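Local atomic coordinates of G-protein interacting protein 1 (Dictyostelium discoideum, PDB entry 5Z1N), a protein that probably binds heterotrimeric G proteins and sequesters them in the cytosol during chemotaxis, its C-terminal region, described here, holding a phospholipid between helices. Residues E16-V21 with E36-I41; K8-E13 with I44-F49; I24-R27 with K33-E36. All blocks are in the same frame, centred on the assembly; numbering follows the deposited sequence.

Interaction 1 of 3, residues E16-V21 with E36-I41. With PEF (di-palmitoyl-3-sn-phosphatidylethanolamine), chain B.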
loop_
_atom_site.group_PDB
_atom_site.type_symbol
_atom_site.label_atom_id
_atom_site.label_comp_id
_atom_site.label_asym_id
_atom_site.label_seq_id
_atom_site.Cartn_x
_atom_site.Cartn_y
_atom_site.Cartn_z
ATOM N N GLU A 16 6.030 3.003 10.989
ATOM C CA GLU A 16 7.287 3.029 10.248
ATOM C C GLU A 16 7.067 2.696 8.778
ATOM O O GLU A 16 7.663 3.331 7.897
ATOM C CB GLU A 16 8.288 2.058 10.875
ATOM C CG GLU A 16 9.027 2.628 12.068
ATOM C CD GLU A 16 10.249 3.428 11.664
ATOM O OE1 GLU A 16 10.603 4.384 12.387
ATOM O OE2 GLU A 16 10.856 3.100 10.623
ATOM N N LEU A 17 6.220 1.699 8.493
ATOM C CA LEU A 17 5.885 1.401 7.102
ATOM C C LEU A 17 5.295 2.624 6.403
ATOM O O LEU A 17 5.711 2.997 5.294
ATOM C CB LEU A 17 4.909 0.228 7.046
ATOM C CG LEU A 17 5.538 -1.161 7.096
ATOM C CD1 LEU A 17 4.500 -2.207 7.461
ATOM C CD2 LEU A 17 6.160 -1.472 5.754
ATOM N N ILE A 18 4.323 3.268 7.050
ATOM C CA ILE A 18 3.681 4.429 6.448
ATOM C C ILE A 18 4.669 5.579 6.306
ATOM O O ILE A 18 4.610 6.336 5.333
ATOM C CB ILE A 18 2.445 4.823 7.272
ATOM C CG1 ILE A 18 1.459 3.657 7.311
ATOM C CG2 ILE A 18 1.775 6.056 6.683
ATOM C CD1 ILE A 18 0.230 3.922 8.140
ATOM N N GLY A 19 5.596 5.723 7.257
ATOM C CA GLY A 19 6.636 6.730 7.114
ATOM C C GLY A 19 7.503 6.506 5.888
ATOM O O GLY A 19 7.811 7.450 5.151
ATOM N N SER A 20 7.899 5.253 5.644
ATOM C CA SER A 20 8.713 4.961 4.465
ATOM C C SER A 20 7.951 5.277 3.179
ATOM O O SER A 20 8.475 5.949 2.270
ATOM C CB SER A 20 9.161 3.499 4.492
ATOM O OG SER A 20 9.993 3.251 5.611
ATOM N N VAL A 21 6.702 4.809 3.093
ATOM C CA VAL A 21 5.868 5.126 1.934
ATOM C C VAL A 21 5.769 6.637 1.742
ATOM O O VAL A 21 5.925 7.152 0.629
ATOM C CB VAL A 21 4.475 4.491 2.086
ATOM C CG1 VAL A 21 3.565 4.955 0.967
ATOM C CG2 VAL A 21 4.584 2.984 2.085
ATOM N N GLU A 36 -1.711 14.011 2.008
ATOM C CA GLU A 36 -3.026 13.461 1.693
ATOM C C GLU A 36 -3.004 11.939 1.700
ATOM O O GLU A 36 -3.908 11.301 2.249
ATOM C CB GLU A 36 -3.505 13.978 0.333
ATOM C CG GLU A 36 -4.880 13.450 -0.072
ATOM C CD GLU A 36 -5.111 13.476 -1.573
ATOM O OE1 GLU A 36 -4.139 13.671 -2.332
ATOM O OE2 GLU A 36 -6.271 13.297 -1.997
ATOM N N MET A 37 -1.980 11.340 1.091
ATOM C CA MET A 37 -1.905 9.886 1.029
ATOM C C MET A 37 -1.669 9.284 2.407
ATOM O O MET A 37 -2.215 8.222 2.719
ATOM C CB MET A 37 -0.811 9.457 0.053
ATOM C CG MET A 37 -1.158 9.733 -1.405
ATOM S SD MET A 37 -2.494 8.683 -1.997
ATOM C CE MET A 37 -3.434 9.835 -2.992
ATOM N N GLU A 38 -0.863 9.940 3.247
ATOM C CA GLU A 38 -0.667 9.444 4.607
ATOM C C GLU A 38 -1.981 9.448 5.377
ATOM O O GLU A 38 -2.355 8.446 6.007
ATOM C CB GLU A 38 0.388 10.283 5.335
ATOM C CG GLU A 38 0.603 9.881 6.790
ATOM C CD GLU A 38 1.415 10.901 7.578
ATOM O OE1 GLU A 38 1.278 12.114 7.316
ATOM O OE2 GLU A 38 2.196 10.487 8.461
ATOM N N LYS A 39 -2.705 10.573 5.323
ATOM C CA LYS A 39 -4.008 10.641 5.976
ATOM C C LYS A 39 -4.956 9.581 5.429
ATOM O O LYS A 39 -5.682 8.936 6.194
ATOM C CB LYS A 39 -4.611 12.035 5.802
ATOM C CG LYS A 39 -5.941 12.226 6.512
ATOM C CD LYS A 39 -6.412 13.672 6.449
ATOM C CE LYS A 39 -7.161 13.958 5.156
ATOM N NZ LYS A 39 -8.187 15.027 5.337
ATOM N N ASN A 40 -4.964 9.387 4.109
ATOM C CA ASN A 40 -5.890 8.438 3.495
ATOM C C ASN A 40 -5.581 7.010 3.927
ATOM O O ASN A 40 -6.490 6.241 4.268
ATOM C CB ASN A 40 -5.830 8.558 1.973
ATOM C CG ASN A 40 -6.568 9.772 1.451
ATOM O OD1 ASN A 40 -7.152 10.539 2.216
ATOM N ND2 ASN A 40 -6.540 9.956 0.134
ATOM N N ILE A 41 -4.300 6.637 3.905
ATOM C CA ILE A 41 -3.896 5.299 4.331
ATOM C C ILE A 41 -4.316 5.061 5.775
ATOM O O ILE A 41 -4.913 4.027 6.108
ATOM C CB ILE A 41 -2.378 5.116 4.146
ATOM C CG1 ILE A 41 -2.014 5.078 2.663
ATOM C CG2 ILE A 41 -1.898 3.846 4.826
ATOM C CD1 ILE A 41 -0.527 5.026 2.416
HETATM C C2 PEF B . -0.816 -3.213 11.866
HETATM C C1 PEF B . -1.866 -4.259 12.219
HETATM N N PEF B . -1.057 -9.993 13.523
HETATM C C3 PEF B . 0.575 -3.649 12.298
HETATM C C4 PEF B . -2.557 -8.234 12.807
HETATM C C5 PEF B . -2.440 -9.695 13.219
HETATM C C10 PEF B . -0.652 -1.693 10.032
HETATM C C11 PEF B . -0.891 -1.336 8.586
HETATM C C12 PEF B . 0.298 -0.603 7.973
HETATM C C13 PEF B . 0.106 -0.577 6.460
HETATM C C14 PEF B . 1.142 0.265 5.725
HETATM C C15 PEF B . 1.075 -0.065 4.236
HETATM C C16 PEF B . 1.996 0.819 3.408
HETATM C C17 PEF B . 2.222 0.240 2.014
HETATM C C18 PEF B . 0.922 -0.224 1.366
HETATM C C19 PEF B . 0.916 0.059 -0.133
HETATM C C20 PEF B . 2.177 -0.452 -0.824
HETATM C C21 PEF B . 2.804 0.648 -1.673
HETATM C C22 PEF B . 4.134 0.203 -2.271
HETATM C C23 PEF B . 4.932 1.399 -2.782
HETATM C C24 PEF B . 6.202 0.940 -3.488
HETATM C C25 PEF B . 7.088 2.113 -3.844
HETATM C C30 PEF B . 1.934 -4.245 10.317
HETATM C C31 PEF B . 2.450 -5.266 9.333
HETATM C C32 PEF B . 1.696 -5.144 8.015
HETATM C C33 PEF B . 0.257 -5.624 8.149
HETATM C C34 PEF B . -0.643 -4.921 7.139
HETATM C C35 PEF B . -2.039 -5.535 7.119
HETATM C C36 PEF B . -3.074 -4.539 6.609
HETATM C C37 PEF B . -4.351 -5.231 6.144
HETATM C C38 PEF B . -5.435 -4.207 5.818
HETATM C C39 PEF B . -5.999 -4.415 4.417
HETATM C C40 PEF B . -7.114 -3.424 4.096
HETATM C C41 PEF B . -6.631 -1.978 4.158
HETATM C C42 PEF B . -5.557 -1.684 3.114
HETATM C C43 PEF B . -5.241 -0.194 3.072
HETATM C C44 PEF B . -4.142 0.118 2.064
HETATM C C45 PEF B . -4.001 1.614 1.874
HETATM O O4 PEF B . -0.331 -0.852 10.853
HETATM O O5 PEF B . 2.255 -3.070 10.228
HETATM O O2 PEF B . -0.809 -3.073 10.452
HETATM O O3 PEF B . 1.024 -4.639 11.377
HETATM O O1P PEF B . -2.437 -5.768 15.602
HETATM O O2P PEF B . -3.824 -5.925 13.373
HETATM O O3P PEF B . -1.471 -4.979 13.379
HETATM O O4P PEF B . -1.870 -7.404 13.743
HETATM P P PEF B . -2.507 -5.976 14.104
#

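Interaction 2 of 3, residues K8-E13 with I44-F49. With PEF (di-palmitoyl-3-sn-phosphatidylethanolamine), chain B.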
loop_
_atom_site.group_PDB
_atom_site.type_symbol
_atom_site.label_atom_id
_atom_site.label_comp_id
_atom_site.label_asym_id
_atom_site.label_seq_id
_atom_site.Cartn_x
_atom_site.Cartn_y
_atom_site.Cartn_z
ATOM N N LYS A 8 -2.026 6.755 16.960
ATOM C CA LYS A 8 -1.949 5.924 18.155
ATOM C C LYS A 8 -2.846 4.693 18.075
ATOM O O LYS A 8 -2.793 3.852 18.978
ATOM C CB LYS A 8 -2.265 6.740 19.417
ATOM C CG LYS A 8 -3.679 7.263 19.552
ATOM C CD LYS A 8 -3.684 8.576 20.334
ATOM C CE LYS A 8 -4.888 8.687 21.260
ATOM N NZ LYS A 8 -4.969 10.031 21.904
ATOM N N LEU A 9 -3.643 4.551 17.016
ATOM C CA LEU A 9 -4.404 3.329 16.787
ATOM C C LEU A 9 -3.665 2.300 15.934
ATOM O O LEU A 9 -4.214 1.225 15.673
ATOM C CB LEU A 9 -5.750 3.663 16.138
ATOM C CG LEU A 9 -6.762 4.346 17.059
ATOM C CD1 LEU A 9 -8.032 4.689 16.300
ATOM C CD2 LEU A 9 -7.071 3.457 18.252
ATOM N N ILE A 10 -2.453 2.594 15.474
ATOM C CA ILE A 10 -1.633 1.563 14.838
ATOM C C ILE A 10 -0.271 1.528 15.523
ATOM O O ILE A 10 0.205 2.566 16.006
ATOM C CB ILE A 10 -1.495 1.787 13.322
ATOM C CG1 ILE A 10 -0.710 3.060 13.026
ATOM C CG2 ILE A 10 -2.863 1.801 12.641
ATOM C CD1 ILE A 10 -0.056 3.041 11.673
ATOM N N PRO A 11 0.383 0.374 15.599
ATOM C CA PRO A 11 1.637 0.274 16.352
ATOM C C PRO A 11 2.822 0.844 15.579
ATOM O O PRO A 11 2.723 1.218 14.409
ATOM C CB PRO A 11 1.788 -1.234 16.567
ATOM C CG PRO A 11 1.118 -1.831 15.388
ATOM C CD PRO A 11 -0.052 -0.935 15.080
ATOM N N GLU A 12 3.963 0.887 16.274
ATOM C CA GLU A 12 5.188 1.465 15.721
ATOM C C GLU A 12 5.564 0.844 14.377
ATOM O O GLU A 12 6.040 1.543 13.476
ATOM C CB GLU A 12 6.329 1.298 16.729
ATOM C CG GLU A 12 7.720 1.546 16.171
ATOM C CD GLU A 12 8.816 1.012 17.079
ATOM O OE1 GLU A 12 9.879 0.612 16.560
ATOM O OE2 GLU A 12 8.611 0.987 18.312
ATOM N N GLU A 13 5.359 -0.467 14.227
ATOM C CA GLU A 13 5.689 -1.145 12.974
ATOM C C GLU A 13 4.930 -0.539 11.794
ATOM O O GLU A 13 5.522 -0.185 10.761
ATOM C CB GLU A 13 5.379 -2.638 13.113
ATOM C CG GLU A 13 5.449 -3.435 11.821
ATOM C CD GLU A 13 6.752 -4.187 11.675
ATOM O OE1 GLU A 13 7.694 -3.905 12.446
ATOM O OE2 GLU A 13 6.836 -5.062 10.790
ATOM N N ILE A 44 -8.294 4.675 5.975
ATOM C CA ILE A 44 -8.768 3.383 5.485
ATOM C C ILE A 44 -8.405 2.278 6.469
ATOM O O ILE A 44 -9.250 1.455 6.848
ATOM C CB ILE A 44 -8.191 3.101 4.088
ATOM C CG1 ILE A 44 -8.627 4.183 3.099
ATOM C CG2 ILE A 44 -8.612 1.714 3.606
ATOM C CD1 ILE A 44 -7.811 4.183 1.827
ATOM N N LEU A 45 -7.135 2.241 6.889
ATOM C CA LEU A 45 -6.689 1.212 7.825
ATOM C C LEU A 45 -7.501 1.245 9.112
ATOM O O LEU A 45 -8.007 0.212 9.568
ATOM C CB LEU A 45 -5.208 1.400 8.142
ATOM C CG LEU A 45 -4.184 0.984 7.095
ATOM C CD1 LEU A 45 -2.835 1.581 7.463
ATOM C CD2 LEU A 45 -4.111 -0.536 6.992
ATOM N N ILE A 46 -7.619 2.428 9.718
ATOM C CA ILE A 46 -8.350 2.569 10.973
ATOM C C ILE A 46 -9.776 2.059 10.823
ATOM O O ILE A 46 -10.294 1.366 11.706
ATOM C CB ILE A 46 -8.322 4.035 11.448
ATOM C CG1 ILE A 46 -6.915 4.428 11.912
ATOM C CG2 ILE A 46 -9.340 4.267 12.559
ATOM C CD1 ILE A 46 -6.159 3.315 12.581
ATOM N N LYS A 47 -10.429 2.377 9.700
ATOM C CA LYS A 47 -11.805 1.918 9.512
ATOM C C LYS A 47 -11.871 0.396 9.392
ATOM O O LYS A 47 -12.702 -0.254 10.045
ATOM C CB LYS A 47 -12.424 2.589 8.283
ATOM C CG LYS A 47 -13.939 2.422 8.175
ATOM C CD LYS A 47 -14.695 3.517 8.929
ATOM C CE LYS A 47 -16.087 3.765 8.335
ATOM N NZ LYS A 47 -16.943 4.642 9.190
ATOM N N VAL A 48 -11.003 -0.193 8.563
ATOM C CA VAL A 48 -11.011 -1.649 8.404
ATOM C C VAL A 48 -10.796 -2.334 9.749
ATOM O O VAL A 48 -11.543 -3.244 10.133
ATOM C CB VAL A 48 -9.956 -2.092 7.377
ATOM C CG1 VAL A 48 -9.901 -3.613 7.316
ATOM C CG2 VAL A 48 -10.269 -1.517 6.010
ATOM N N PHE A 49 -9.766 -1.906 10.485
ATOM C CA PHE A 49 -9.505 -2.480 11.802
ATOM C C PHE A 49 -10.695 -2.284 12.733
ATOM O O PHE A 49 -11.010 -3.162 13.545
ATOM C CB PHE A 49 -8.248 -1.855 12.409
ATOM C CG PHE A 49 -6.979 -2.205 11.679
ATOM C CD1 PHE A 49 -6.726 -3.507 11.287
ATOM C CD2 PHE A 49 -6.040 -1.228 11.390
ATOM C CE1 PHE A 49 -5.560 -3.830 10.618
ATOM C CE2 PHE A 49 -4.873 -1.544 10.721
ATOM C CZ PHE A 49 -4.634 -2.847 10.333
HETATM C C2 PEF B . -0.816 -3.213 11.866
HETATM C C1 PEF B . -1.866 -4.259 12.219
HETATM N N PEF B . -1.057 -9.993 13.523
HETATM C C3 PEF B . 0.575 -3.649 12.298
HETATM C C4 PEF B . -2.557 -8.234 12.807
HETATM C C5 PEF B . -2.440 -9.695 13.219
HETATM C C10 PEF B . -0.652 -1.693 10.032
HETATM C C11 PEF B . -0.891 -1.336 8.586
HETATM C C12 PEF B . 0.298 -0.603 7.973
HETATM C C13 PEF B . 0.106 -0.577 6.460
HETATM C C14 PEF B . 1.142 0.265 5.725
HETATM C C15 PEF B . 1.075 -0.065 4.236
HETATM C C16 PEF B . 1.996 0.819 3.408
HETATM C C17 PEF B . 2.222 0.240 2.014
HETATM C C18 PEF B . 0.922 -0.224 1.366
HETATM C C19 PEF B . 0.916 0.059 -0.133
HETATM C C20 PEF B . 2.177 -0.452 -0.824
HETATM C C21 PEF B . 2.804 0.648 -1.673
HETATM C C22 PEF B . 4.134 0.203 -2.271
HETATM C C23 PEF B . 4.932 1.399 -2.782
HETATM C C24 PEF B . 6.202 0.940 -3.488
HETATM C C25 PEF B . 7.088 2.113 -3.844
HETATM C C30 PEF B . 1.934 -4.245 10.317
HETATM C C31 PEF B . 2.450 -5.266 9.333
HETATM C C32 PEF B . 1.696 -5.144 8.015
HETATM C C33 PEF B . 0.257 -5.624 8.149
HETATM C C34 PEF B . -0.643 -4.921 7.139
HETATM C C35 PEF B . -2.039 -5.535 7.119
HETATM C C36 PEF B . -3.074 -4.539 6.609
HETATM C C37 PEF B . -4.351 -5.231 6.144
HETATM C C38 PEF B . -5.435 -4.207 5.818
HETATM C C39 PEF B . -5.999 -4.415 4.417
HETATM C C40 PEF B . -7.114 -3.424 4.096
HETATM C C41 PEF B . -6.631 -1.978 4.158
HETATM C C42 PEF B . -5.557 -1.684 3.114
HETATM C C43 PEF B . -5.241 -0.194 3.072
HETATM C C44 PEF B . -4.142 0.118 2.064
HETATM C C45 PEF B . -4.001 1.614 1.874
HETATM O O4 PEF B . -0.331 -0.852 10.853
HETATM O O5 PEF B . 2.255 -3.070 10.228
HETATM O O2 PEF B . -0.809 -3.073 10.452
HETATM O O3 PEF B . 1.024 -4.639 11.377
HETATM O O1P PEF B . -2.437 -5.768 15.602
HETATM O O2P PEF B . -3.824 -5.925 13.373
HETATM O O3P PEF B . -1.471 -4.979 13.379
HETATM O O4P PEF B . -1.870 -7.404 13.743
HETATM P P PEF B . -2.507 -5.976 14.104
#

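Interaction 3 of 3, residues I24-R27 with K33-E36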
loop_
_atom_site.group_PDB
_atom_site.type_symbol
_atom_site.label_atom_id
_atom_site.label_comp_id
_atom_site.label_asym_id
_atom_site.label_seq_id
_atom_site.Cartn_x
_atom_site.Cartn_y
_atom_site.Cartn_z
ATOM N N ILE A 24 8.864 8.254 0.252
ATOM C CA ILE A 24 8.980 7.972 -1.179
ATOM C C ILE A 24 7.994 8.822 -1.981
ATOM O O ILE A 24 8.344 9.389 -3.030
ATOM C CB ILE A 24 8.791 6.467 -1.433
ATOM C CG1 ILE A 24 10.030 5.709 -0.941
ATOM C CG2 ILE A 24 8.546 6.197 -2.905
ATOM C CD1 ILE A 24 9.848 4.206 -0.833
ATOM N N ILE A 25 6.756 8.947 -1.491
ATOM C CA ILE A 25 5.761 9.764 -2.183
ATOM C C ILE A 25 6.222 11.213 -2.260
ATOM O O ILE A 25 6.085 11.866 -3.304
ATOM C CB ILE A 25 4.389 9.651 -1.496
ATOM C CG1 ILE A 25 3.856 8.224 -1.582
ATOM C CG2 ILE A 25 3.393 10.615 -2.136
ATOM C CD1 ILE A 25 2.517 8.054 -0.911
ATOM N N LYS A 26 6.759 11.743 -1.156
ATOM C CA LYS A 26 7.341 13.081 -1.180
ATOM C C LYS A 26 8.351 13.209 -2.312
ATOM O O LYS A 26 8.316 14.166 -3.093
ATOM C CB LYS A 26 8.011 13.398 0.160
ATOM C CG LYS A 26 7.084 13.933 1.236
ATOM C CD LYS A 26 7.849 14.725 2.293
ATOM C CE LYS A 26 8.871 13.864 3.006
ATOM N NZ LYS A 26 9.609 14.642 4.047
ATOM N N ARG A 27 9.251 12.229 -2.426
ATOM C CA ARG A 27 10.298 12.316 -3.437
ATOM C C ARG A 27 9.743 12.259 -4.857
ATOM O O ARG A 27 10.287 12.912 -5.755
ATOM C CB ARG A 27 11.325 11.204 -3.219
ATOM C CG ARG A 27 12.081 11.312 -1.898
ATOM C CD ARG A 27 12.993 12.540 -1.851
ATOM N NE ARG A 27 12.306 13.741 -1.376
ATOM C CZ ARG A 27 12.228 14.107 -0.100
ATOM N NH1 ARG A 27 11.587 15.216 0.233
ATOM N NH2 ARG A 27 12.788 13.361 0.843
ATOM N N LYS A 33 0.536 15.926 -1.754
ATOM C CA LYS A 33 0.103 14.573 -2.080
ATOM C C LYS A 33 0.574 13.575 -1.027
ATOM O O LYS A 33 -0.144 12.627 -0.695
ATOM C CB LYS A 33 0.615 14.188 -3.470
ATOM C CG LYS A 33 0.288 12.759 -3.901
ATOM C CD LYS A 33 -1.217 12.524 -4.004
ATOM C CE LYS A 33 -1.883 13.485 -4.987
ATOM N NZ LYS A 33 -3.334 13.173 -5.183
ATOM N N ALA A 34 1.774 13.778 -0.479
ATOM C CA ALA A 34 2.272 12.859 0.543
ATOM C C ALA A 34 1.445 12.949 1.819
ATOM O O ALA A 34 1.137 11.923 2.441
ATOM C CB ALA A 34 3.742 13.146 0.837
ATOM N N ASN A 35 1.084 14.168 2.228
ATOM C CA ASN A 35 0.253 14.340 3.413
ATOM C C ASN A 35 -1.137 13.761 3.188
ATOM O O ASN A 35 -1.685 13.074 4.064
ATOM C CB ASN A 35 0.171 15.824 3.784
ATOM C CG ASN A 35 1.502 16.386 4.254
ATOM O OD1 ASN A 35 2.370 15.650 4.722
ATOM N ND2 ASN A 35 1.668 17.698 4.134
ATOM N N GLU A 36 -1.711 14.011 2.008
ATOM C CA GLU A 36 -3.026 13.461 1.693
ATOM C C GLU A 36 -3.004 11.939 1.700
ATOM O O GLU A 36 -3.908 11.301 2.249
ATOM C CB GLU A 36 -3.505 13.978 0.333
ATOM C CG GLU A 36 -4.880 13.450 -0.072
ATOM C CD GLU A 36 -5.111 13.476 -1.573
ATOM O OE1 GLU A 36 -4.139 13.671 -2.332
ATOM O OE2 GLU A 36 -6.271 13.297 -1.997
#

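Interaction 1 of 3, residues E16-V21 with E36-I41
Among the side chains that touch, E38 brings the flat group, a carboxylate whose two oxygens are both engaged: OE1 by a salt bridge to K22, OE2 by one to K7. Its aliphatic stem, with CG anti to the backbone N (chi1 177°), is what meets the neighbouring helix: I18 CG2 rests on E38 CG at 4.0 Å, the two side chains crossing at about a right angle. I18 and I41 instead run past each other in opposite directions, I18 CD1 against I41 CG2 at 3.9 Å. One turn further on, V21 CG1 approaches I41 CD1 more loosely, at 4.3 Å. The segments belong to an antiparallel helical hairpin of the TNFAIP8-like fold that lines the lipid pocket; the axes of 16-21 and 36-41 approach to 10.3 Å, at 152° between their N-to-C directions. V21 CG2 lies 3.6 Å from C17 of the bound phosphatidylethanolamine, while I18 CG1 sits 3.8 Å from its C14. Shortening I18 to an alanine removes CG1, CG2 and CD1, which is likely to leave I41 CG2 and C14 without their shared neighbour and open a gap between the helices. L17 CD1 reaches the ester carbonyl oxygen O5 at 3.7 Å, and L17 also touches L154 and L158.

Interaction 2 of 3, residues K8-E13 with I44-F49
I46 meets L9 with both of its branches and I10 with CD1. From CB, the CG2 methyl stands anti to the backbone N and meets L9 CD1 at 4.0 Å. The other branch leaves through CG1, and a chi2 of -35°, well short of staggered, turns the terminal CD1 into the angle between the two loop residues. There CD1 lies 3.6 Å from L9 CB and, at the same distance, from I10 CG2. Both loop side chains cross I46 at about a right angle, so the methyl is held from two directions. I10 CG2 also approaches F49 CE2 at 4.3 Å, oblique to the ring.

I10 also faces the phospholipid, with CB 3.8 Å from the carbonyl oxygen O4; its chi1 of 66° sets CG2 beside the backbone N, where it meets I46 CD1. F49 CZ packs against C1 of the glycerol at 3.6 Å, and P11, the N-cap of helix 12-28, sets its CG 3.6 Å from C3. L45 follows deeper in, both methyls on C11 of an acyl chain. Loop and helix thus grasp the glycerol and ester region of the phosphatidylethanolamine, forming one wall at the headgroup end of the lipid pocket of this TNFAIP8-like domain.

Interaction 3 of 3, residues I24-R27 with K33-E36
K33 NZ makes a 3.0 Å salt bridge to E36 OE1, meeting the oxygen at its syn lone pair, while further back along the same lysine CG lies 4.2 Å from I25 CG2 across the contact. The salt bridge stays within one helix, spanning about one turn of helix 31-53, and it is reached because the lysine chain folds back on itself at chi2 (63°) and chi3 (58°). This is the turn end of the antiparallel helical hairpin formed by helices 12-28 and 31-53 of the TNFAIP8-like domain, where a short connection brings the two backbones close together. The CA atoms of K26 and A34 are 5.4 Å apart, a spacing that the small alanine side chain permits.

A34 is the residue on which the first helix settles. I25 CG2 packs against both the CA and the CB of A34, at 3.7 and 3.9 Å. The same isoleucine is buried and also touches F131 and L132 of helix 119-132 and F137 of helix 135-144, so this side chain helps join the hairpin end to the rest of the bundle. The K26 side chain meets A34 through its aliphatic part, for the chain bends at chi3 (-61°) and carries the amine away from A34. On the other flank K26 CB lies over one face of the R27 guanidinium, 4.0 Å above its plane and displaced toward the rim.

Polar groups beside the turn are held locally, I25 O accepting from S29 OG and K33 N donating to N30 OD1. N35 OD1 takes a hydrogen bond from K22 NZ, a tie back to helix 12-28. The tightest apolar approach is that of K26 CG to A34 CB, at 3.5 Å, closer than carbons usually pack.

How the interactions relate
From the N terminus, after helix 4-8, loop residues 9-11 lead into helix 12-28, which carries the first segments of interactions 1 and 3; after a short turn, helix 31-53 returns with their partners and then with 44-49. Interaction 3 closes the shortest loop, interaction 1 a wider one and interaction 2 the widest; interactions 1 and 3 both nest inside interaction 2, and 3 ends at E36, where the second segment of 1 begins. Interactions 1 and 3 also meet through M37 CB and I25 CD1; interactions 1 and 2 meet where I18 CD1 touches I10 CD1 and L45 CD1. Interactions 2 and 3 do not touch, their centres being about 19 Å apart. Phosphatidylethanolamine borders interactions 1 and 2.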